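Local coordinates for protein putative sodium:solute symporter (Proteus mirabilis, PDB 5NV9) that imports the sialic acid N-acetylneuraminic acid into the bacterial cell, driving its uptake with the inward sodium gradient, at residues L130-R135 with T252-V257; G134-I139 with S345-S350; L126-F131 with S352-S357; S107-L112 with G416-L421. All blocks are in the same frame, centred on the assembly; numbering follows the deposited sequence.

Contact 1 of 4, residues L130-R135 with T252-V257. With SLB (N-acetyl-beta-neuraminic acid), chain D.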
# COMPACT_ATOMS: atom_id res chain seq x y z
N LEU A 130 -1.52 -1.74 -13.80
CA LEU A 130 -2.92 -2.18 -13.69
C LEU A 130 -3.33 -2.47 -12.26
O LEU A 130 -4.43 -2.14 -11.89
CB LEU A 130 -3.19 -3.39 -14.57
CG LEU A 130 -3.05 -3.09 -16.06
CD1 LEU A 130 -3.03 -4.38 -16.87
CD2 LEU A 130 -4.16 -2.14 -16.51
N PHE A 131 -2.47 -3.08 -11.45
CA PHE A 131 -2.84 -3.37 -10.07
C PHE A 131 -3.10 -2.06 -9.32
O PHE A 131 -4.12 -1.90 -8.61
CB PHE A 131 -1.81 -4.20 -9.29
CG PHE A 131 -2.26 -4.48 -7.88
CD1 PHE A 131 -3.29 -5.39 -7.64
CD2 PHE A 131 -1.75 -3.75 -6.78
CE1 PHE A 131 -3.76 -5.62 -6.32
CE2 PHE A 131 -2.22 -3.96 -5.47
CZ PHE A 131 -3.22 -4.89 -5.23
N HIS A 132 -2.23 -1.09 -9.51
CA HIS A 132 -2.35 0.18 -8.80
C HIS A 132 -3.47 1.10 -9.24
O HIS A 132 -3.99 1.88 -8.41
CB HIS A 132 -0.99 0.87 -8.71
CG HIS A 132 -0.16 0.26 -7.64
ND1 HIS A 132 0.04 0.89 -6.43
CD2 HIS A 132 0.31 -0.98 -7.51
CE1 HIS A 132 0.70 0.08 -5.63
NE2 HIS A 132 0.89 -1.06 -6.27
N ILE A 133 -3.86 1.01 -10.50
CA ILE A 133 -5.14 1.60 -10.89
C ILE A 133 -6.30 1.05 -10.06
O ILE A 133 -7.15 1.83 -9.57
CB ILE A 133 -5.41 1.41 -12.36
CG1 ILE A 133 -4.35 2.16 -13.18
CG2 ILE A 133 -6.82 1.90 -12.71
CD1 ILE A 133 -4.66 3.62 -13.37
N GLY A 134 -6.34 -0.28 -9.86
CA GLY A 134 -7.26 -0.87 -8.93
C GLY A 134 -7.10 -0.45 -7.46
O GLY A 134 -8.09 -0.22 -6.76
N ARG A 135 -5.86 -0.39 -6.96
CA ARG A 135 -5.66 -0.10 -5.55
C ARG A 135 -6.20 1.31 -5.20
O ARG A 135 -6.83 1.48 -4.13
CB ARG A 135 -4.17 -0.29 -5.15
CG ARG A 135 -3.79 0.17 -3.76
CD ARG A 135 -2.31 -0.08 -3.53
NE ARG A 135 -1.74 0.64 -2.39
CZ ARG A 135 -1.96 0.34 -1.13
NH1 ARG A 135 -2.75 -0.70 -0.82
NH2 ARG A 135 -1.40 1.09 -0.16
N THR A 252 10.06 -5.45 -2.38
CA THR A 252 11.06 -5.76 -3.45
C THR A 252 10.55 -5.57 -4.89
O THR A 252 11.32 -5.32 -5.81
CB THR A 252 11.58 -7.20 -3.34
OG1 THR A 252 10.54 -8.18 -3.54
CG2 THR A 252 12.21 -7.43 -1.98
N ALA A 253 9.26 -5.73 -5.11
CA ALA A 253 8.73 -5.86 -6.47
C ALA A 253 7.70 -4.81 -6.79
O ALA A 253 7.19 -4.85 -7.88
CB ALA A 253 8.14 -7.27 -6.67
N SER A 254 7.45 -3.86 -5.88
CA SER A 254 6.36 -2.91 -6.02
C SER A 254 6.96 -1.51 -6.11
O SER A 254 7.63 -1.05 -5.20
CB SER A 254 5.42 -3.05 -4.84
OG SER A 254 4.23 -2.34 -5.09
N GLN A 255 6.71 -0.85 -7.24
CA GLN A 255 7.32 0.43 -7.54
C GLN A 255 7.02 1.53 -6.52
O GLN A 255 7.85 2.42 -6.34
CB GLN A 255 6.90 0.87 -8.94
CG GLN A 255 7.37 2.29 -9.35
CD GLN A 255 8.89 2.45 -9.52
OE1 GLN A 255 9.67 1.50 -9.35
NE2 GLN A 255 9.31 3.69 -9.76
N ASP A 256 5.83 1.52 -5.90
CA ASP A 256 5.48 2.60 -4.93
C ASP A 256 6.43 2.64 -3.71
O ASP A 256 6.76 3.72 -3.23
CB ASP A 256 3.99 2.57 -4.51
CG ASP A 256 3.58 1.25 -3.87
OD1 ASP A 256 4.16 0.13 -4.17
OD2 ASP A 256 2.61 1.34 -3.07
N VAL A 257 6.90 1.48 -3.26
CA VAL A 257 7.88 1.41 -2.19
C VAL A 257 9.34 1.52 -2.70
O VAL A 257 10.14 2.35 -2.22
CB VAL A 257 7.63 0.16 -1.36
CG1 VAL A 257 8.81 -0.10 -0.41
CG2 VAL A 257 6.37 0.35 -0.53
C1 SLB D . -2.98 -1.09 3.38
C2 SLB D . -1.98 -2.20 3.49
C3 SLB D . -2.70 -3.52 3.43
C4 SLB D . -1.78 -4.72 3.75
C5 SLB D . -1.24 -4.46 5.15
C6 SLB D . -0.50 -3.10 5.18
C7 SLB D . 0.07 -2.71 6.55
C8 SLB D . 0.76 -1.37 6.51
C9 SLB D . 1.47 -1.06 7.82
C10 SLB D . -0.54 -6.28 6.66
C11 SLB D . 0.67 -7.06 7.10
N5 SLB D . -0.32 -5.53 5.57
O1A SLB D . -3.44 -0.58 4.46
O1B SLB D . -3.36 -0.73 2.20
O2 SLB D . -0.99 -2.12 2.42
O4 SLB D . -2.53 -5.99 3.74
O6 SLB D . -1.38 -2.05 4.79
O7 SLB D . -0.97 -2.60 7.53
O8 SLB D . 1.69 -1.34 5.43
O9 SLB D . 2.57 -1.98 8.08
O10 SLB D . -1.62 -6.29 7.29
O HOH W 1 2.19 -3.74 -5.45
O HOH W 2 0.13 2.90 -2.56
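H132 and D256 form the tight part of this contact, with the imidazole carbon H132 CE1 set 3.4 Å from D256 OD2. That oxygen lies at the ring edge, near the ring plane, while the carboxylate itself is turned 70° against the imidazole, and the two side chains cross at about a right angle; a ring carbon, not a nitrogen, is nearest the acid. D256 is held in this pose within its own segment: its CG sits between the backbone N and the carbonyl carbon (chi1 59°), and S254 OG donates a 2.6 Å hydrogen bond to D256 OD1, almost in line with the C-O bond. The other ring nitrogen, ND1, is hydrogen-bonded to S347 OG, which fixes the ring's rotation.

The looser side is joined by water. One water lies in the ring plane 3.1 Å from H132 NE2 and donates to S254 OG, bridging the two side chains. A second accepts from R135 NE at 2.9 Å and lies 3.0 Å from D256 OD2. R135 NE itself stops 4.5 Å from D256 OD2, which stands well out of the guanidinium plane. The arginine chain runs extended toward N-acetylneuraminic acid, where R135 NH1 gives O1B of the sugar carboxylate a 3.1 Å bond at the guanidinium edge; NH2 bonds T58 O.

The acid thus probably acts on the substrate-binding arginine through its charge and a shared water, with no salt bridge, and may steady the guanidinium while leaving NH1 to the sugar.

Contact 2 of 4, residues G134-I139 with S345-S350. With NA (sodium ion), chain C; SLB (N-acetyl-beta-neuraminic acid), chain D.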
# COMPACT_ATOMS: atom_id res chain seq x y z
N GLY A 134 -6.34 -0.28 -9.86
CA GLY A 134 -7.26 -0.87 -8.93
C GLY A 134 -7.10 -0.45 -7.46
O GLY A 134 -8.09 -0.22 -6.76
N ARG A 135 -5.86 -0.39 -6.96
CA ARG A 135 -5.66 -0.10 -5.55
C ARG A 135 -6.20 1.31 -5.20
O ARG A 135 -6.83 1.48 -4.13
CB ARG A 135 -4.17 -0.29 -5.15
CG ARG A 135 -3.79 0.17 -3.76
CD ARG A 135 -2.31 -0.08 -3.53
NE ARG A 135 -1.74 0.64 -2.39
CZ ARG A 135 -1.96 0.34 -1.13
NH1 ARG A 135 -2.75 -0.70 -0.82
NH2 ARG A 135 -1.40 1.09 -0.16
N VAL A 136 -5.96 2.29 -6.09
CA VAL A 136 -6.45 3.63 -5.94
C VAL A 136 -8.01 3.63 -5.88
O VAL A 136 -8.62 4.33 -4.98
CB VAL A 136 -6.00 4.54 -7.08
CG1 VAL A 136 -6.72 5.88 -7.04
CG2 VAL A 136 -4.50 4.78 -7.02
N ALA A 137 -8.64 2.91 -6.82
CA ALA A 137 -10.13 2.86 -6.91
C ALA A 137 -10.71 2.24 -5.64
O ALA A 137 -11.63 2.78 -5.04
CB ALA A 137 -10.59 2.11 -8.13
N ILE A 138 -10.08 1.19 -5.16
CA ILE A 138 -10.48 0.51 -3.96
C ILE A 138 -10.31 1.37 -2.72
O ILE A 138 -11.20 1.38 -1.86
CB ILE A 138 -9.78 -0.86 -3.83
CG1 ILE A 138 -10.36 -1.79 -4.91
CG2 ILE A 138 -10.08 -1.49 -2.48
CD1 ILE A 138 -9.81 -3.20 -4.97
N ILE A 139 -9.17 2.08 -2.64
CA ILE A 139 -8.84 2.88 -1.48
C ILE A 139 -9.92 3.99 -1.38
O ILE A 139 -10.37 4.33 -0.32
CB ILE A 139 -7.44 3.49 -1.53
CG1 ILE A 139 -6.40 2.44 -1.11
CG2 ILE A 139 -7.34 4.66 -0.57
CD1 ILE A 139 -4.97 2.86 -1.41
N SER A 345 -1.55 9.10 -3.71
CA SER A 345 -0.59 9.97 -4.35
C SER A 345 0.63 9.14 -4.79
O SER A 345 1.15 9.33 -5.91
CB SER A 345 -0.19 11.05 -3.40
OG SER A 345 0.57 10.48 -2.33
N SER A 346 1.11 8.24 -3.93
CA SER A 346 2.23 7.41 -4.24
C SER A 346 1.99 6.45 -5.39
O SER A 346 2.91 6.17 -6.16
CB SER A 346 2.69 6.54 -3.05
OG SER A 346 3.13 7.33 -1.99
N SER A 347 0.77 5.90 -5.45
CA SER A 347 0.39 4.98 -6.49
C SER A 347 0.32 5.73 -7.84
O SER A 347 0.77 5.21 -8.87
CB SER A 347 -0.97 4.31 -6.19
OG SER A 347 -0.91 3.22 -5.27
N LEU A 348 -0.23 6.95 -7.85
CA LEU A 348 -0.28 7.76 -9.12
C LEU A 348 1.10 8.14 -9.66
O LEU A 348 1.42 7.94 -10.86
CB LEU A 348 -1.11 9.01 -8.98
CG LEU A 348 -2.63 8.89 -8.75
CD1 LEU A 348 -3.24 10.29 -8.51
CD2 LEU A 348 -3.35 8.18 -9.85
N ASN A 349 1.95 8.65 -8.79
CA ASN A 349 3.31 8.93 -9.18
C ASN A 349 4.10 7.70 -9.67
O ASN A 349 4.84 7.78 -10.65
CB ASN A 349 4.06 9.64 -8.09
CG ASN A 349 5.47 10.04 -8.53
OD1 ASN A 349 6.38 9.27 -8.34
ND2 ASN A 349 5.65 11.27 -9.01
N SER A 350 3.93 6.56 -8.99
CA SER A 350 4.63 5.34 -9.39
C SER A 350 4.15 4.83 -10.66
O SER A 350 4.93 4.25 -11.42
CB SER A 350 4.55 4.28 -8.32
OG SER A 350 5.26 4.76 -7.19
NA NA C . 2.26 9.14 -1.06
C1 SLB D . -2.98 -1.09 3.38
C2 SLB D . -1.98 -2.20 3.49
C3 SLB D . -2.70 -3.52 3.43
C4 SLB D . -1.78 -4.72 3.75
C5 SLB D . -1.24 -4.46 5.15
C6 SLB D . -0.50 -3.10 5.18
C7 SLB D . 0.07 -2.71 6.55
C8 SLB D . 0.76 -1.37 6.51
C9 SLB D . 1.47 -1.06 7.82
C10 SLB D . -0.54 -6.28 6.66
C11 SLB D . 0.67 -7.06 7.10
N5 SLB D . -0.32 -5.53 5.57
O1A SLB D . -3.44 -0.58 4.46
O1B SLB D . -3.36 -0.73 2.20
O2 SLB D . -0.99 -2.12 2.42
O4 SLB D . -2.53 -5.99 3.74
O6 SLB D . -1.38 -2.05 4.79
O7 SLB D . -0.97 -2.60 7.53
O8 SLB D . 1.69 -1.34 5.43
O9 SLB D . 2.57 -1.98 8.08
O10 SLB D . -1.62 -6.29 7.29
O HOH W 2 0.13 2.90 -2.56
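This is a buried helix-helix contact between two transmembrane helices of the LeuT fold, 118-151 and 328-361, with R135 reaching the sialic acid from one helix and S345 and S346 binding the Na3 sodium from the other. V136 and S347 make the close packing. The valine branch V136 CG2, beside its own backbone N because CG1 takes the anti position (chi1 170°), presses on S347 CB at 3.7 Å, where the backbones come to 7.0 Å between the two CA atoms. S347 OG turns across the valine contact and is hydrogen-bonded to H132 ND1 of the facing helix. It also lies 2.9 Å from the water held by R135 NE, a bridge across a gap in which R135 NE and S347 OG remain 4.0 Å apart. I139 CD1 sits 3.9 Å above the guanidinium plane of R135, over its centre, and so backs one face of the group.

Just before S347 in the chain, S345 OG and S346 OG hold the sodium ion at 2.5 and 2.2 Å, with D182 and S342 completing the site. Around this pair, helix 370-398 covers V136 and L348 through S388 and A384, while helix 155-203 packs on S345 and L348 through T170, V178 and I167.

Contact 3 of 4, residues L126-F131 with S352-S357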
# COMPACT_ATOMS: atom_id res chain seq x y z
N LEU A 126 3.45 -3.68 -16.53
CA LEU A 126 2.03 -3.66 -16.85
C LEU A 126 1.20 -4.24 -15.70
O LEU A 126 0.12 -3.71 -15.38
CB LEU A 126 1.77 -4.42 -18.16
CG LEU A 126 2.41 -3.76 -19.37
CD1 LEU A 126 2.41 -4.70 -20.54
CD2 LEU A 126 1.70 -2.46 -19.77
N SER A 127 1.69 -5.28 -15.03
CA SER A 127 0.96 -5.83 -13.89
C SER A 127 0.91 -4.79 -12.73
O SER A 127 -0.12 -4.65 -12.06
CB SER A 127 1.61 -7.11 -13.38
OG SER A 127 1.52 -8.16 -14.32
N PHE A 128 2.03 -4.08 -12.50
CA PHE A 128 2.09 -3.05 -11.49
C PHE A 128 1.08 -1.97 -11.80
O PHE A 128 0.27 -1.62 -10.94
CB PHE A 128 3.50 -2.44 -11.27
CG PHE A 128 3.48 -1.26 -10.35
CD1 PHE A 128 3.56 -1.42 -8.97
CD2 PHE A 128 3.26 0.00 -10.85
CE1 PHE A 128 3.46 -0.34 -8.12
CE2 PHE A 128 3.15 1.11 -9.98
CZ PHE A 128 3.28 0.94 -8.62
N MSE A 129 1.17 -1.41 -13.00
CA MSE A 129 0.36 -0.26 -13.39
C MSE A 129 -1.12 -0.59 -13.28
O MSE A 129 -1.89 0.17 -12.70
CB MSE A 129 0.76 0.19 -14.76
CG MSE A 129 2.11 0.84 -14.69
SE MSE A 129 2.49 1.72 -16.42
CE MSE A 129 3.02 0.09 -17.38
N LEU A 130 -1.52 -1.74 -13.80
CA LEU A 130 -2.92 -2.18 -13.69
C LEU A 130 -3.33 -2.47 -12.26
O LEU A 130 -4.43 -2.14 -11.89
CB LEU A 130 -3.19 -3.39 -14.57
CG LEU A 130 -3.05 -3.09 -16.06
CD1 LEU A 130 -3.03 -4.38 -16.87
CD2 LEU A 130 -4.16 -2.14 -16.51
N PHE A 131 -2.47 -3.08 -11.45
CA PHE A 131 -2.84 -3.37 -10.07
C PHE A 131 -3.10 -2.06 -9.32
O PHE A 131 -4.12 -1.90 -8.61
CB PHE A 131 -1.81 -4.20 -9.29
CG PHE A 131 -2.26 -4.48 -7.88
CD1 PHE A 131 -3.29 -5.39 -7.64
CD2 PHE A 131 -1.75 -3.75 -6.78
CE1 PHE A 131 -3.76 -5.62 -6.32
CE2 PHE A 131 -2.22 -3.96 -5.47
CZ PHE A 131 -3.22 -4.89 -5.23
N SER A 352 2.89 6.63 -13.09
CA SER A 352 3.58 7.50 -14.08
C SER A 352 5.06 7.25 -14.20
O SER A 352 5.54 7.35 -15.30
CB SER A 352 3.34 8.95 -13.82
OG SER A 352 3.98 9.76 -14.79
N SER A 353 5.79 6.90 -13.12
CA SER A 353 7.20 6.60 -13.28
C SER A 353 7.44 5.31 -14.19
O SER A 353 8.35 5.29 -15.03
CB SER A 353 7.90 6.41 -11.91
OG SER A 353 7.52 5.14 -11.32
N CYS A 354 6.65 4.26 -13.94
CA CYS A 354 6.66 3.04 -14.75
C CYS A 354 6.28 3.33 -16.18
O CYS A 354 6.96 2.87 -17.13
CB CYS A 354 5.68 2.02 -14.15
SG CYS A 354 6.25 1.33 -12.59
N PHE A 355 5.21 4.09 -16.39
CA PHE A 355 4.87 4.40 -17.76
C PHE A 355 6.05 5.12 -18.48
O PHE A 355 6.39 4.77 -19.62
CB PHE A 355 3.61 5.20 -17.84
CG PHE A 355 3.11 5.39 -19.25
CD1 PHE A 355 3.59 6.40 -20.01
CD2 PHE A 355 2.17 4.51 -19.80
CE1 PHE A 355 3.10 6.62 -21.30
CE2 PHE A 355 1.71 4.70 -21.09
CZ PHE A 355 2.19 5.76 -21.84
N ASN A 356 6.65 6.11 -17.81
CA ASN A 356 7.68 6.97 -18.36
C ASN A 356 8.94 6.17 -18.82
O ASN A 356 9.48 6.38 -19.94
CB ASN A 356 8.09 8.05 -17.35
CG ASN A 356 8.53 9.35 -18.00
OD1 ASN A 356 9.72 9.59 -18.23
ND2 ASN A 356 7.55 10.18 -18.35
N SER A 357 9.39 5.27 -17.94
CA SER A 357 10.60 4.52 -18.17
C SER A 357 10.32 3.28 -19.04
O SER A 357 10.97 3.13 -20.07
CB SER A 357 11.25 4.10 -16.83
OG SER A 357 12.39 3.24 -17.07
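C354 sets its sulfur obliquely against the F128 ring, and right beside it the selenium of M129, a selenomethionine in this crystal, meets the backbone of the next residue, F355. C354 SG lies 4.5 Å from the centroid of the F128 ring, 44° off the ring normal, and comes closest to the ring atom CD2 at 3.7 Å. This is a cysteine sulfur-aromatic contact.

M129 reaches across to the other helix. Its CG packs on C354 CB at 3.8 Å, and the chain then bends at chi3 (-79°), turning the methyl aside and leaving SE against F355. M129 SE stands 3.6 Å from F355 N and 3.9 Å from F355 CB, at the edge of the phenylalanine ring and near its plane. The two short helical segments run roughly antiparallel, at 147° between their directions, with axes 9.8 Å apart. F128 is backed by H132, stacked on its ring, while Q255 and Y109 also touch C354; F355 reaches the V380 side chain of helix 370-398.

No hydrogen bond crosses this interface. Helices 118-151 and 328-361 are joined here by sulfur, selenium, an aromatic ring and aliphatic carbon, so the attraction is probably mostly dispersive, whereas the same helices farther along add a bridging water to their packing.

Contact 4 of 4, residues S107-L112 with G416-L421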
# COMPACT_ATOMS: atom_id res chain seq x y z
N SER A 107 12.31 3.19 -12.78
CA SER A 107 11.34 2.10 -12.51
C SER A 107 12.08 0.85 -12.01
O SER A 107 13.08 0.47 -12.57
CB SER A 107 10.56 1.75 -13.78
OG SER A 107 9.75 0.62 -13.63
N ALA A 108 11.55 0.22 -10.98
CA ALA A 108 12.10 -1.04 -10.46
C ALA A 108 12.26 -2.13 -11.50
O ALA A 108 13.23 -2.96 -11.40
CB ALA A 108 11.21 -1.54 -9.32
N TYR A 109 11.38 -2.11 -12.50
CA TYR A 109 11.27 -3.21 -13.51
C TYR A 109 12.43 -3.18 -14.52
O TYR A 109 12.71 -4.15 -15.23
CB TYR A 109 9.85 -3.25 -14.11
CG TYR A 109 8.85 -3.25 -12.98
CD1 TYR A 109 8.86 -4.28 -12.02
CD2 TYR A 109 8.03 -2.11 -12.74
CE1 TYR A 109 8.01 -4.22 -10.90
CE2 TYR A 109 7.17 -2.06 -11.63
CZ TYR A 109 7.19 -3.08 -10.69
OH TYR A 109 6.37 -3.00 -9.58
N GLU A 110 13.17 -2.08 -14.52
CA GLU A 110 14.42 -1.99 -15.28
C GLU A 110 15.41 -3.03 -14.83
O GLU A 110 16.18 -3.52 -15.65
CB GLU A 110 15.11 -0.61 -15.10
CG GLU A 110 14.37 0.56 -15.70
CD GLU A 110 14.88 1.95 -15.24
OE1 GLU A 110 16.08 2.14 -14.97
OE2 GLU A 110 14.06 2.88 -15.15
N TYR A 111 15.42 -3.36 -13.54
CA TYR A 111 16.26 -4.45 -13.07
C TYR A 111 16.00 -5.76 -13.90
O TYR A 111 16.96 -6.47 -14.25
CB TYR A 111 16.07 -4.71 -11.57
CG TYR A 111 16.64 -6.02 -11.14
CD1 TYR A 111 18.00 -6.15 -10.93
CD2 TYR A 111 15.82 -7.18 -11.03
CE1 TYR A 111 18.56 -7.38 -10.60
CE2 TYR A 111 16.36 -8.41 -10.72
CZ TYR A 111 17.73 -8.51 -10.50
OH TYR A 111 18.29 -9.73 -10.15
N LEU A 112 14.72 -6.06 -14.17
CA LEU A 112 14.32 -7.28 -14.85
C LEU A 112 14.83 -7.34 -16.30
O LEU A 112 15.17 -8.43 -16.76
CB LEU A 112 12.82 -7.52 -14.81
CG LEU A 112 12.14 -7.70 -13.43
CD1 LEU A 112 10.63 -7.82 -13.58
CD2 LEU A 112 12.72 -8.87 -12.63
N GLY A 416 2.04 -12.17 -7.45
CA GLY A 416 2.86 -13.33 -7.19
C GLY A 416 3.94 -13.51 -8.26
O GLY A 416 5.14 -13.52 -7.95
N PRO A 417 3.54 -13.65 -9.53
CA PRO A 417 4.56 -13.85 -10.60
C PRO A 417 5.55 -12.67 -10.67
O PRO A 417 6.73 -12.87 -10.87
CB PRO A 417 3.70 -13.99 -11.87
CG PRO A 417 2.34 -14.40 -11.41
CD PRO A 417 2.17 -13.78 -10.04
N MSE A 418 5.08 -11.42 -10.47
CA MSE A 418 6.01 -10.29 -10.53
C MSE A 418 7.10 -10.44 -9.47
O MSE A 418 8.32 -10.20 -9.72
CB MSE A 418 5.12 -9.05 -10.42
CG MSE A 418 5.84 -7.72 -10.30
SE MSE A 418 4.51 -6.29 -9.91
CE MSE A 418 2.95 -7.35 -10.49
N THR A 419 6.69 -10.86 -8.29
CA THR A 419 7.59 -10.96 -7.15
C THR A 419 8.54 -12.15 -7.31
O THR A 419 9.73 -12.09 -6.90
CB THR A 419 6.79 -11.17 -5.85
OG1 THR A 419 5.92 -10.05 -5.59
CG2 THR A 419 7.70 -11.41 -4.69
N GLY A 420 8.04 -13.25 -7.87
CA GLY A 420 8.91 -14.40 -8.15
C GLY A 420 10.07 -14.07 -9.10
O GLY A 420 11.19 -14.60 -8.97
N LEU A 421 9.78 -13.26 -10.11
CA LEU A 421 10.77 -12.82 -11.05
C LEU A 421 11.94 -12.16 -10.36
O LEU A 421 13.05 -12.43 -10.77
CB LEU A 421 10.19 -11.90 -12.11
CG LEU A 421 9.30 -12.55 -13.18
CD1 LEU A 421 8.49 -11.50 -13.95
CD2 LEU A 421 10.13 -13.34 -14.17
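The backbone approaches at two places, with CA atoms 9.3 Å apart at Y109 and M418 and 7.6 Å apart at L112 and L421, as a type I turn from S107 to E110 leads into helix 110-115 beside helix 415-427. A capping box ties that turn: S107 N donates to E110 OE2 at 3.0 Å, nearly straight (175°) and from above the carboxylate plane, while the return bond from Y109 N to S107 OG is weak.

Y109 and M418, the latter a selenomethionine here, lie obliquely across each other. The selenium of M418 stands 5.1 Å from the centroid of the Y109 ring, 54° off its normal, an oblique Met-aromatic contact. It is nearest the phenol end, with M418 SE 3.8 Å from Y109 OH, and CG adds a lighter touch on the ring carbon CE1. The hydroxyl is hydrogen-bonded to A253 O, and its approach to the selenium is a van der Waals contact.

L112 supplies the second touch. With CG anti to the carbonyl carbon (chi1 -62°), it brings L112 CD2 within 4.0 Å of L421 CB, and the two leucines meet at about a right angle.

The contact ties the cytoplasmic loop region to a transmembrane helix. Helix 118-151 lines it through A124, which touches Y109 and L112, and through S127 against M418. Helix 328-361 borders the turn, C354 and D358 reaching Y109, and helix 433-452 backs L421 with A436 and I440.

In the fold
Contacts 3, 1 and 2 follow one another along helix 118-151, and contact 4 lies beside its beginning. Contact 1 shares R135, the sialic acid and a water with contact 2, and their centres are 8 Å apart. Helix 328-361 links contacts 2 and 3, whose centres are 11 Å apart, so one helix pair runs from the Na3 site into the cytoplasmic half. Q255 ties contact 1 to contact 3 through S353, Q255 NE2 to S353 OG being 2.8 Å, and to contact 4 through A108 N. Contact 4 stands off from the pocket: the Y109 side chain is about 11 Å from that of R135, and contacts 2 and 4 do not touch.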